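Side-chain contact in autotransporter adhesin/invasin TibA (Escherichia coli, PDB 4Q1Q), which mediates adhesion to and invasion of human intestinal epithelial cells, drives bacterial aggregation through intercellular self-association and enhances biofilm formation: residues 27-30 with 31-34. Sequence-based numbering, arbitrary orientation.
Sequences HLSA and GDTA. With 289 (D-glycero-alpha-D-manno-heptopyranose), chain C; 289 (D-glycero-alpha-D-manno-heptopyranose), chain D.
Ser29 and Asp32 close a local contact round a type II beta turn that joins strand 25-28 to strand 33-35 near the N-terminal end of the passenger fragment. Two hydrogen bonds define it. Asp32 N donates to Ser29 O at 2.9 Å, the bond that closes the turn; in return the Ser29 N-H runs nearly straight to Asp32 OD2, N to OD2 2.7 Å. The carboxylate receives this donor on its anti side, 21° out of its plane. With CG beside its own backbone N (chi1 -68°), Asp32 turns its carboxylate back toward Ser29, while its OD1 has a weak hydrogen bond to Ala10 N. At the turn's third position Gly31 has a positive phi, 93°, as type II geometry requires. Such corners separate the faces of a right-handed parallel beta-helix, here with coils of about 19 residues: Leu28 hydrogen-bonds through its backbone to Tyr46 and Ser48, Ala34 to Ser52. Inside the corner, Leu28 CD2 rests on Ala34 CB at 4.0 Å, and Leu28 CB lies 4.0 Å from Asp32 CB. The outer side carries sugar: Ser29 OG is bonded covalently to C1 of the chain C heptose, an O-linked glycan, although the modelled closeness of OG to the sugar's O5 is doubtful. A second heptose, chain D, places O2 at the edge of the His27 ring, hydrogen-bonded to ND1 at 2.7 Å, while His27 NE2 hydrogen-bonds Ser25 OG and the ring stacks with Tyr46.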
loop_
_atom_site.group_PDB
_atom_site.type_symbol
_atom_site.label_atom_id
_atom_site.label_comp_id
_atom_site.label_asym_id
_atom_site.label_seq_id
_atom_site.Cartn_x
_atom_site.Cartn_y
_atom_site.Cartn_z
ATOM N N HIS A 27 21.195 -20.820 -6.152
ATOM C CA HIS A 27 21.886 -19.698 -5.542
ATOM C C HIS A 27 22.441 -18.844 -6.670
ATOM O O HIS A 27 22.769 -19.361 -7.737
ATOM C CB HIS A 27 22.989 -20.194 -4.619
ATOM C CG HIS A 27 22.469 -20.801 -3.352
ATOM N ND1 HIS A 27 22.771 -20.298 -2.103
ATOM C CD2 HIS A 27 21.667 -21.872 -3.143
ATOM C CE1 HIS A 27 22.154 -21.014 -1.182
ATOM N NE2 HIS A 27 21.492 -21.986 -1.784
ATOM N N LEU A 28 22.466 -17.533 -6.452
ATOM C CA LEU A 28 23.011 -16.604 -7.430
ATOM C C LEU A 28 24.001 -15.724 -6.692
ATOM O O LEU A 28 23.719 -15.291 -5.577
ATOM C CB LEU A 28 21.926 -15.739 -8.062
ATOM C CG LEU A 28 20.874 -16.459 -8.903
ATOM C CD1 LEU A 28 19.948 -17.365 -8.109
ATOM C CD2 LEU A 28 20.043 -15.392 -9.586
ATOM N N SER A 29 25.161 -15.509 -7.301
ATOM C CA SER A 29 26.159 -14.579 -6.792
ATOM C C SER A 29 26.488 -13.569 -7.887
ATOM O O SER A 29 25.752 -13.474 -8.878
ATOM C CB SER A 29 27.395 -15.329 -6.300
ATOM O OG SER A 29 27.022 -16.434 -5.483
ATOM N N ALA A 30 27.516 -12.765 -7.625
ATOM C CA ALA A 30 27.945 -11.684 -8.500
ATOM C C ALA A 30 28.048 -12.165 -9.943
ATOM O O ALA A 30 28.836 -13.062 -10.240
ATOM C CB ALA A 30 29.276 -11.128 -8.006
ATOM N N GLY A 31 27.213 -11.610 -10.816
ATOM C CA GLY A 31 27.276 -11.881 -12.251
ATOM C C GLY A 31 26.371 -13.001 -12.715
ATOM O O GLY A 31 26.202 -13.204 -13.921
ATOM N N ASP A 32 25.786 -13.729 -11.771
ATOM C CA ASP A 32 24.906 -14.829 -12.122
ATOM C C ASP A 32 23.553 -14.317 -12.617
ATOM O O ASP A 32 23.139 -13.187 -12.345
ATOM C CB ASP A 32 24.724 -15.778 -10.933
ATOM C CG ASP A 32 25.991 -16.546 -10.579
ATOM O OD1 ASP A 32 26.782 -16.844 -11.503
ATOM O OD2 ASP A 32 26.178 -16.881 -9.383
ATOM N N THR A 33 22.879 -15.199 -13.347
ATOM C CA THR A 33 21.632 -14.890 -14.026
ATOM C C THR A 33 20.669 -16.063 -13.980
ATOM O O THR A 33 21.068 -17.220 -14.087
ATOM C CB THR A 33 21.911 -14.533 -15.498
ATOM O OG1 THR A 33 22.219 -13.136 -15.554
ATOM C CG2 THR A 33 20.722 -14.828 -16.416
ATOM N N ALA A 34 19.384 -15.755 -13.875
ATOM C CA ALA A 34 18.367 -16.796 -13.910
ATOM C C ALA A 34 17.147 -16.228 -14.616
ATOM O O ALA A 34 16.739 -15.108 -14.317
ATOM C CB ALA A 34 18.035 -17.270 -12.508
HETATM O O7 289 C . 30.891 -16.826 -7.036
HETATM C C7 289 C . 30.446 -18.183 -6.884
HETATM C C6 289 C . 30.172 -18.682 -5.459
HETATM O O6 289 C . 31.374 -19.341 -5.028
HETATM C C5 289 C . 29.679 -17.604 -4.481
HETATM O O5 289 C . 28.562 -16.959 -5.089
HETATM C C1 289 C . 27.331 -17.675 -5.207
HETATM C C2 289 C . 26.835 -18.213 -3.867
HETATM O O2 289 C . 26.823 -19.643 -3.792
HETATM C C3 289 C . 27.752 -17.732 -2.751
HETATM O O3 289 C . 27.367 -18.393 -1.540
HETATM C C4 289 C . 29.221 -17.990 -3.070
HETATM O O4 289 C . 29.891 -17.195 -2.083
HETATM O O7 289 D . 27.039 -13.309 2.105
HETATM C C7 289 D . 26.255 -13.039 0.937
HETATM C C6 289 D . 26.286 -14.171 -0.089
HETATM O O6 289 D . 27.246 -15.182 0.237
HETATM C C5 289 D . 24.919 -14.833 -0.225
HETATM O O5 289 D . 24.953 -15.473 -1.496
HETATM C C1 289 D . 23.645 -15.907 -1.889
HETATM C C2 289 D . 23.222 -17.066 -0.976
HETATM O O2 289 D . 24.096 -18.195 -1.102
HETATM C C3 289 D . 23.176 -16.509 0.447
HETATM O O3 289 D . 22.862 -17.514 1.415
HETATM C C4 289 D . 24.512 -15.879 0.810
HETATM O O4 289 D . 24.337 -15.322 2.111
#